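Local structure of methyltransferase (Streptococcus mutans, 2B78) at residues K82-N87 and D103-G108; V119-Y124 and A163-Q168; K65-S68 and T72-I75. The protein is probably an S-adenosylmethionine-dependent methyltransferase that, as in related PUA-containing enzymes, may act on RNA. All blocks are in the same frame, centred on the assembly; numbering follows the deposited sequence.

Contact 1 (K82-N87 and D103-G108)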
loop_
_atom_site.group_PDB
_atom_site.type_symbol
_atom_site.label_atom_id
_atom_site.label_comp_id
_atom_site.label_asym_id
_atom_site.label_seq_id
_atom_site.Cartn_x
_atom_site.Cartn_y
_atom_site.Cartn_z
ATOM N N LYS A 82 -8.283 -9.519 14.446
ATOM C CA LYS A 82 -9.175 -10.486 13.808
ATOM C C LYS A 82 -10.640 -10.112 14.029
ATOM O O LYS A 82 -11.448 -10.162 13.106
ATOM C CB LYS A 82 -8.912 -11.888 14.372
ATOM C CG LYS A 82 -9.849 -12.973 13.838
ATOM C CD LYS A 82 -9.384 -14.354 14.282
ATOM C CE LYS A 82 -10.176 -15.464 13.606
ATOM N NZ LYS A 82 -9.652 -16.820 13.981
ATOM N N ASP A 83 -10.979 -9.739 15.255
ATOM C CA ASP A 83 -12.352 -9.370 15.579
ATOM C C ASP A 83 -12.856 -8.157 14.815
ATOM O O ASP A 83 -14.051 -8.043 14.563
ATOM C CB ASP A 83 -12.502 -9.120 17.079
ATOM C CG ASP A 83 -12.781 -10.393 17.851
ATOM O OD1 ASP A 83 -13.859 -10.988 17.630
ATOM O OD2 ASP A 83 -11.923 -10.798 18.665
ATOM N N LYS A 84 -11.959 -7.252 14.443
ATOM C CA LYS A 84 -12.382 -6.065 13.708
ATOM C C LYS A 84 -12.622 -6.369 12.237
ATOM O O LYS A 84 -13.192 -5.546 11.516
ATOM C CB LYS A 84 -11.321 -4.960 13.799
ATOM C CG LYS A 84 -10.789 -4.700 15.200
ATOM C CD LYS A 84 -9.799 -3.540 15.186
ATOM C CE LYS A 84 -9.056 -3.418 16.506
ATOM N NZ LYS A 84 -9.977 -3.370 17.672
ATOM N N ARG A 85 -12.203 -7.550 11.793
ATOM C CA ARG A 85 -12.323 -7.912 10.386
ATOM C C ARG A 85 -13.286 -9.045 10.023
ATOM O O ARG A 85 -13.222 -9.579 8.910
ATOM C CB ARG A 85 -10.927 -8.241 9.844
ATOM C CG ARG A 85 -9.931 -7.081 9.929
ATOM C CD ARG A 85 -8.543 -7.512 9.471
ATOM N NE ARG A 85 -7.645 -6.384 9.205
ATOM C CZ ARG A 85 -7.096 -5.607 10.136
ATOM N NH1 ARG A 85 -7.344 -5.818 11.427
ATOM N NH2 ARG A 85 -6.287 -4.617 9.774
ATOM N N LYS A 86 -14.188 -9.394 10.938
ATOM C CA LYS A 86 -15.152 -10.469 10.694
ATOM C C LYS A 86 -15.898 -10.381 9.363
ATOM O O LYS A 86 -16.134 -11.407 8.717
ATOM C CB LYS A 86 -16.174 -10.531 11.832
ATOM C CG LYS A 86 -15.640 -11.130 13.117
ATOM C CD LYS A 86 -16.666 -11.043 14.240
ATOM C CE LYS A 86 -16.942 -9.591 14.619
ATOM N NZ LYS A 86 -17.839 -9.485 15.807
ATOM N N ASN A 87 -16.277 -9.176 8.954
ATOM C CA ASN A 87 -17.002 -9.001 7.696
ATOM C C ASN A 87 -16.166 -9.352 6.473
ATOM O O ASN A 87 -16.698 -9.816 5.461
ATOM C CB ASN A 87 -17.531 -7.569 7.577
ATOM C CG ASN A 87 -18.612 -7.271 8.588
ATOM O OD1 ASN A 87 -19.364 -8.164 8.983
ATOM N ND2 ASN A 87 -18.707 -6.014 9.006
ATOM N N ASP A 103 0.800 0.220 12.981
ATOM C CA ASP A 103 0.170 0.943 14.082
ATOM C C ASP A 103 -1.349 1.016 13.997
ATOM O O ASP A 103 -2.016 1.353 14.981
ATOM C CB ASP A 103 0.798 2.349 14.247
ATOM C CG ASP A 103 0.757 3.187 12.982
ATOM O OD1 ASP A 103 0.692 2.618 11.867
ATOM O OD2 ASP A 103 0.821 4.435 13.111
ATOM N N GLY A 104 -1.899 0.694 12.829
ATOM C CA GLY A 104 -3.341 0.709 12.674
ATOM C C GLY A 104 -3.918 -0.389 13.553
ATOM O O GLY A 104 -5.086 -0.344 13.940
ATOM N N ASP A 105 -3.096 -1.384 13.867
ATOM C CA ASP A 105 -3.536 -2.480 14.724
ATOM C C ASP A 105 -2.691 -2.571 15.984
ATOM O O ASP A 105 -2.548 -3.639 16.596
ATOM C CB ASP A 105 -3.514 -3.796 13.961
ATOM C CG ASP A 105 -4.578 -3.848 12.892
ATOM O OD1 ASP A 105 -5.777 -3.952 13.253
ATOM O OD2 ASP A 105 -4.215 -3.763 11.696
ATOM N N SER A 106 -2.130 -1.424 16.352
ATOM C CA SER A 106 -1.321 -1.256 17.559
ATOM C C SER A 106 0.035 -1.925 17.679
ATOM O O SER A 106 0.503 -2.191 18.783
ATOM C CB SER A 106 -2.161 -1.576 18.803
ATOM O OG SER A 106 -3.134 -0.554 19.004
ATOM N N PHE A 107 0.675 -2.212 16.558
ATOM C CA PHE A 107 2.017 -2.762 16.627
ATOM C C PHE A 107 2.740 -2.446 15.338
ATOM O O PHE A 107 2.691 -3.217 14.382
ATOM C CB PHE A 107 2.023 -4.271 16.865
ATOM C CG PHE A 107 3.343 -4.774 17.380
ATOM C CD1 PHE A 107 3.704 -4.566 18.709
ATOM C CD2 PHE A 107 4.259 -5.380 16.524
ATOM C CE1 PHE A 107 4.961 -4.950 19.178
ATOM C CE2 PHE A 107 5.518 -5.766 16.981
ATOM C CZ PHE A 107 5.868 -5.549 18.309
ATOM N N GLY A 108 3.410 -1.300 15.308
ATOM C CA GLY A 108 4.132 -0.911 14.110
ATOM C C GLY A 108 5.267 -1.856 13.769
ATOM O O GLY A 108 5.771 -2.566 14.639
#

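Contact 2 (V119-Y124 and A163-Q168)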
loop_
_atom_site.group_PDB
_atom_site.type_symbol
_atom_site.label_atom_id
_atom_site.label_comp_id
_atom_site.label_asym_id
_atom_site.label_seq_id
_atom_site.Cartn_x
_atom_site.Cartn_y
_atom_site.Cartn_z
ATOM N N VAL A 119 -0.969 -16.886 3.880
ATOM C CA VAL A 119 -0.753 -15.583 4.487
ATOM C C VAL A 119 0.631 -15.072 4.145
ATOM O O VAL A 119 1.537 -15.854 3.823
ATOM C CB VAL A 119 -0.917 -15.627 6.020
ATOM C CG1 VAL A 119 -2.349 -15.939 6.358
ATOM C CG2 VAL A 119 0.010 -16.668 6.633
ATOM N N LEU A 120 0.788 -13.753 4.205
ATOM C CA LEU A 120 2.059 -13.119 3.901
ATOM C C LEU A 120 2.444 -12.117 4.987
ATOM O O LEU A 120 1.771 -11.106 5.181
ATOM C CB LEU A 120 1.985 -12.410 2.543
ATOM C CG LEU A 120 3.286 -11.731 2.096
ATOM C CD1 LEU A 120 4.351 -12.796 1.818
ATOM C CD2 LEU A 120 3.030 -10.891 0.851
ATOM N N PHE A 121 3.529 -12.427 5.693
ATOM C CA PHE A 121 4.065 -11.590 6.756
ATOM C C PHE A 121 5.093 -10.656 6.140
ATOM O O PHE A 121 5.848 -11.061 5.248
ATOM C CB PHE A 121 4.798 -12.446 7.794
ATOM C CG PHE A 121 3.901 -13.204 8.725
ATOM C CD1 PHE A 121 3.664 -12.739 10.011
ATOM C CD2 PHE A 121 3.307 -14.399 8.326
ATOM C CE1 PHE A 121 2.851 -13.453 10.886
ATOM C CE2 PHE A 121 2.492 -15.117 9.200
ATOM C CZ PHE A 121 2.265 -14.643 10.477
ATOM N N SER A 122 5.136 -9.419 6.621
ATOM C CA SER A 122 6.117 -8.459 6.142
ATOM C C SER A 122 6.781 -7.818 7.346
ATOM O O SER A 122 6.110 -7.278 8.238
ATOM C CB SER A 122 5.467 -7.395 5.256
ATOM O OG SER A 122 5.054 -7.964 4.025
ATOM N N TRP A 123 8.106 -7.904 7.381
ATOM C CA TRP A 123 8.891 -7.340 8.477
ATOM C C TRP A 123 9.561 -6.039 8.017
ATOM O O TRP A 123 10.404 -6.052 7.114
ATOM C CB TRP A 123 9.957 -8.348 8.919
ATOM C CG TRP A 123 9.434 -9.747 9.102
ATOM C CD1 TRP A 123 9.734 -10.837 8.337
ATOM C CD2 TRP A 123 8.487 -10.195 10.085
ATOM N NE1 TRP A 123 9.034 -11.935 8.779
ATOM C CE2 TRP A 123 8.265 -11.571 9.852
ATOM C CE3 TRP A 123 7.812 -9.569 11.141
ATOM C CZ2 TRP A 123 7.385 -12.332 10.631
ATOM C CZ3 TRP A 123 6.937 -10.326 11.916
ATOM C CH2 TRP A 123 6.735 -11.694 11.658
ATOM N N TYR A 124 9.208 -4.926 8.661
ATOM C CA TYR A 124 9.744 -3.619 8.290
ATOM C C TYR A 124 10.997 -3.157 9.029
ATOM O O TYR A 124 11.559 -2.110 8.700
ATOM C CB TYR A 124 8.651 -2.548 8.426
ATOM C CG TYR A 124 7.538 -2.700 7.421
ATOM C CD1 TYR A 124 6.698 -3.810 7.450
ATOM C CD2 TYR A 124 7.328 -1.739 6.430
ATOM C CE1 TYR A 124 5.674 -3.964 6.520
ATOM C CE2 TYR A 124 6.300 -1.885 5.490
ATOM C CZ TYR A 124 5.480 -3.002 5.546
ATOM O OH TYR A 124 4.463 -3.163 4.634
ATOM N N ALA A 163 10.680 -15.451 1.430
ATOM C CA ALA A 163 10.901 -16.842 1.816
ATOM C C ALA A 163 9.643 -17.530 2.326
ATOM O O ALA A 163 8.743 -16.879 2.862
ATOM C CB ALA A 163 11.995 -16.909 2.888
ATOM N N HIS A 164 9.577 -18.847 2.141
ATOM C CA HIS A 164 8.459 -19.633 2.636
ATOM C C HIS A 164 8.659 -19.611 4.149
ATOM O O HIS A 164 9.797 -19.729 4.615
ATOM C CB HIS A 164 8.531 -21.061 2.088
ATOM C CG HIS A 164 7.501 -21.981 2.662
ATOM N ND1 HIS A 164 6.149 -21.724 2.592
ATOM C CD2 HIS A 164 7.628 -23.142 3.349
ATOM C CE1 HIS A 164 5.486 -22.682 3.215
ATOM N NE2 HIS A 164 6.360 -23.555 3.683
ATOM N N LEU A 165 7.578 -19.441 4.910
ATOM C CA LEU A 165 7.674 -19.352 6.375
ATOM C C LEU A 165 7.202 -20.575 7.147
ATOM O O LEU A 165 7.926 -21.079 8.010
ATOM C CB LEU A 165 6.912 -18.121 6.882
ATOM C CG LEU A 165 7.045 -17.838 8.384
ATOM C CD1 LEU A 165 8.516 -17.655 8.734
ATOM C CD2 LEU A 165 6.238 -16.594 8.763
ATOM N N TYR A 166 5.985 -21.040 6.868
ATOM C CA TYR A 166 5.484 -22.232 7.548
ATOM C C TYR A 166 4.359 -22.891 6.772
ATOM O O TYR A 166 3.778 -22.282 5.876
ATOM C CB TYR A 166 5.026 -21.906 8.984
ATOM C CG TYR A 166 3.754 -21.079 9.135
ATOM C CD1 TYR A 166 2.516 -21.573 8.726
ATOM C CD2 TYR A 166 3.792 -19.814 9.726
ATOM C CE1 TYR A 166 1.346 -20.833 8.905
ATOM C CE2 TYR A 166 2.625 -19.065 9.909
ATOM C CZ TYR A 166 1.408 -19.586 9.494
ATOM O OH TYR A 166 0.256 -18.868 9.684
ATOM N N GLY A 167 4.065 -24.143 7.109
ATOM C CA GLY A 167 2.993 -24.856 6.435
ATOM C C GLY A 167 3.275 -25.306 5.013
ATOM O O GLY A 167 4.424 -25.526 4.627
ATOM N N GLN A 168 2.207 -25.453 4.233
ATOM C CA GLN A 168 2.311 -25.884 2.842
ATOM C C GLN A 168 2.886 -24.792 1.953
ATOM O O GLN A 168 2.889 -23.615 2.316
ATOM C CB GLN A 168 0.932 -26.265 2.295
ATOM C CG GLN A 168 0.401 -27.628 2.713
ATOM C CD GLN A 168 -1.045 -27.833 2.281
ATOM O OE1 GLN A 168 -1.422 -27.509 1.155
ATOM N NE2 GLN A 168 -1.860 -28.370 3.179
#

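Contact 3 (K65-S68 and T72-I75)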
loop_
_atom_site.group_PDB
_atom_site.type_symbol
_atom_site.label_atom_id
_atom_site.label_comp_id
_atom_site.label_asym_id
_atom_site.label_seq_id
_atom_site.Cartn_x
_atom_site.Cartn_y
_atom_site.Cartn_z
ATOM N N LYS A 65 1.484 1.353 29.041
ATOM C CA LYS A 65 1.689 0.649 30.298
ATOM C C LYS A 65 2.961 -0.179 30.254
ATOM O O LYS A 65 3.597 -0.315 29.205
ATOM C CB LYS A 65 0.507 -0.283 30.595
ATOM C CG LYS A 65 -0.828 0.422 30.743
ATOM C CD LYS A 65 -1.904 -0.535 31.226
ATOM C CE LYS A 65 -3.230 0.188 31.415
ATOM N NZ LYS A 65 -4.311 -0.744 31.831
ATOM N N LYS A 66 3.326 -0.726 31.409
ATOM C CA LYS A 66 4.501 -1.574 31.524
ATOM C C LYS A 66 4.077 -2.973 31.098
ATOM O O LYS A 66 3.285 -3.631 31.776
ATOM C CB LYS A 66 4.995 -1.610 32.971
ATOM C CG LYS A 66 6.034 -2.685 33.238
ATOM C CD LYS A 66 6.378 -2.776 34.720
ATOM C CE LYS A 66 7.298 -3.957 35.000
ATOM N NZ LYS A 66 6.648 -5.252 34.651
ATOM N N VAL A 67 4.593 -3.423 29.966
ATOM C CA VAL A 67 4.242 -4.741 29.472
ATOM C C VAL A 67 5.476 -5.397 28.882
ATOM O O VAL A 67 6.482 -4.734 28.623
ATOM C CB VAL A 67 3.143 -4.645 28.390
ATOM C CG1 VAL A 67 1.896 -3.984 28.972
ATOM C CG2 VAL A 67 3.648 -3.848 27.203
ATOM N N SER A 68 5.407 -6.709 28.695
ATOM C CA SER A 68 6.517 -7.449 28.113
ATOM C C SER A 68 6.021 -8.032 26.800
ATOM O O SER A 68 4.837 -8.348 26.670
ATOM C CB SER A 68 6.973 -8.571 29.054
ATOM O OG SER A 68 5.901 -9.450 29.338
ATOM N N THR A 72 2.036 -14.325 24.444
ATOM C CA THR A 72 0.670 -13.991 24.841
ATOM C C THR A 72 0.289 -12.566 24.447
ATOM O O THR A 72 -0.865 -12.295 24.100
ATOM C CB THR A 72 0.461 -14.162 26.360
ATOM O OG1 THR A 72 0.426 -15.558 26.675
ATOM C CG2 THR A 72 -0.853 -13.523 26.798
ATOM N N TYR A 73 1.254 -11.658 24.500
ATOM C CA TYR A 73 0.980 -10.276 24.139
ATOM C C TYR A 73 0.559 -10.204 22.673
ATOM O O TYR A 73 -0.330 -9.435 22.318
ATOM C CB TYR A 73 2.213 -9.407 24.363
ATOM C CG TYR A 73 1.948 -7.939 24.114
ATOM C CD1 TYR A 73 1.239 -7.172 25.039
ATOM C CD2 TYR A 73 2.399 -7.317 22.947
ATOM C CE1 TYR A 73 0.987 -5.822 24.812
ATOM C CE2 TYR A 73 2.152 -5.962 22.711
ATOM C CZ TYR A 73 1.448 -5.225 23.649
ATOM O OH TYR A 73 1.214 -3.887 23.433
ATOM N N PHE A 74 1.195 -11.007 21.820
ATOM C CA PHE A 74 0.847 -11.003 20.404
ATOM C C PHE A 74 -0.470 -11.726 20.139
ATOM O O PHE A 74 -1.218 -11.351 19.228
ATOM C CB PHE A 74 1.992 -11.595 19.573
ATOM C CG PHE A 74 3.191 -10.693 19.482
ATOM C CD1 PHE A 74 3.119 -9.487 18.788
ATOM C CD2 PHE A 74 4.375 -11.020 20.132
ATOM C CE1 PHE A 74 4.215 -8.619 18.751
ATOM C CE2 PHE A 74 5.469 -10.161 20.099
ATOM C CZ PHE A 74 5.389 -8.958 19.408
ATOM N N ILE A 75 -0.777 -12.751 20.931
ATOM C CA ILE A 75 -2.048 -13.463 20.759
ATOM C C ILE A 75 -3.182 -12.450 20.977
ATOM O O ILE A 75 -4.155 -12.411 20.213
ATOM C CB ILE A 75 -2.175 -14.638 21.775
ATOM C CG1 ILE A 75 -1.250 -15.777 21.345
ATOM C CG2 ILE A 75 -3.612 -15.129 21.859
ATOM C CD1 ILE A 75 -1.103 -16.883 22.373
#

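Contact 1 (K82-N87 and D103-G108)
Arg85 and Asp105 meet head-on in a bidentate salt bridge, their side chains coming from opposite directions. The guanidinium offers its two terminal nitrogens, one to each carboxylate oxygen. NH1 of Arg85 reaches OD1 of Asp105 at 3.0 Å with a nearly straight N-H...O angle of 168°, and this oxygen lies in the guanidinium plane. NH2 of Arg85 to OD2 of Asp105 is equally short, 3.0 Å, but more bent at 145°; here the oxygen is tilted from the guanidinium plane. Because the two flat groups are turned 47° apart, the pair is twisted rather than coplanar: OD2 is approached on its syn side, whereas OD1 is met from above the carboxylate plane. The arginine chain is extended from CG to NE, which carries the charged end across the 11.2 Å between CA of Arg85 and CA of Asp105. The bridge thus joins the turn between helix 71-83 and helix 86-90 to the loop that links the antiparallel strands 96-101 and 110-115. Both charged residues are buried, and the protein supplies further partners: NE of Arg85 bonds to Arg98 O, NH1 to Ser81 O and NH2 to Asp365 O, while OD2 of Asp105 accepts from Asn101 N. All three guanidinium nitrogens are therefore engaged, which should fix the rotation of the group. On the exposed flank the fit is much looser. CD of Lys84 comes only within 4.5 Å of OD1 of Asp105, and the lysine NZ stays 6.1 Å from that oxygen, so any attraction is probably long-range.

Contact 2 (V119-Y124 and A163-Q168)
Where edge strand 162-165 of a five-stranded mixed sheet meets Tyr166, the geometry fits a classic beta bulge: Leu165 and Tyr166, which supply one half of this contact, both face Ala149 of the neighbouring strand 148-153. The other half is strand 118-123, which lies on the far side of strand 148-153, so the segments meet by side chains reaching past an intervening strand. The CA atoms of Phe121 and Leu165 are accordingly 8.6 Å apart, too far for direct backbone pairing. Phe121 holds the middle. One corner of its ring receives the leucine methyl, with CD2 of Phe121 and CD2 of Leu165 separated by 3.7 Å, and the two side chains cross at about a right angle. The next ring atom, CE2 of Phe121, meets CE2 of Tyr166 at 4.0 Å; these side chains are also roughly perpendicular, and neither ring lies flat on the other. The tyrosine reaches there with CG between its own backbone N and carbonyl carbon (chi1 71°), and the chain turns a corner at this residue. From outside the segments, helix 132-142 packs onto the same patch, Phe139 setting its ring edge-to-face with Phe121 and Arg140 making a cation-pi contact with Tyr166. Where the chain leaves the strand, NE2 of His164 donates to O of Gly167 at 2.9 Å, bridging the corner; the bond is bent, 137°, and its donor stands above the carbonyl plane. At the far end of the tyrosine, the hydroxyl OH of Tyr166 rests 3.8 Å from the CG2 methyl of Val119.

Contact 3 (K65-S68 and T72-I75)
Tyr73 forms the whole helical side of this contact, meeting Val67 with one atom of its ring and Ser68 with the base of its side chain. The ring atom CE1 of Tyr73 lies 4.1 Å from the CG2 methyl of Val67, an apolar touch in which the two side chains cross at about a right angle. Nearer the helix, CB of Tyr73 approaches the carbonyl O of Ser68 at 3.7 Å. The same oxygen is 3.9 Å from CG of Tyr73, so it sits beside the start of the ring in van der Waals contact, oblique to the ring plane. It is the backbone of Ser68 that takes part; the serine CB points away from the helix. Two torsions place the touching groups. With CG anti to the backbone N (chi1 -175°), the tyrosine extends its ring from the helix toward the incoming loop, while Val67 has its CG1 anti to the carbonyl carbon (chi1 -59°) and presents CG2 to the ring. In the next shell, Ile62 and Ser63 of strand 57-63 also touch the tyrosine side chain. The loop is tied to Thr48, whose OG1 hydrogen-bonds to Lys65 O and only weakly to Val67 N. At the start of the helix, OD1 of Asn70 accepts from the backbone N of Tyr73, a side-chain bond to a first-turn amide that fits Asn70 acting as N-cap of helix 71-83. The arrangement is a local strand-to-helix connection, in which a surface loop leaving strand 57-63 of the N-terminal five-stranded mixed sheet folds back on the first turn of helix 71-83.

From the N terminus, contact 3 comes first: just after strand 57-63, it closes a tight loop of three residues at the start of helix 71-83. Contact 1 follows from the other end of that helix, closing a loop of fifteen residues that includes strand 96-101. Contact 2 closes the longest, running from strand 118-123 through helix 132-142 to the edge strand 162-165. The three are in series, with none nested or crossing. Contacts 1 and 3 share helix 71-83 and touch through Phe107 CZ and Phe74 CE1, 3.5 Å apart. Contact 2 touches neither, but strands 96-101 and 118-123 belong to one sheet, and helix 132-142 packs against both Phe74 and Phe121.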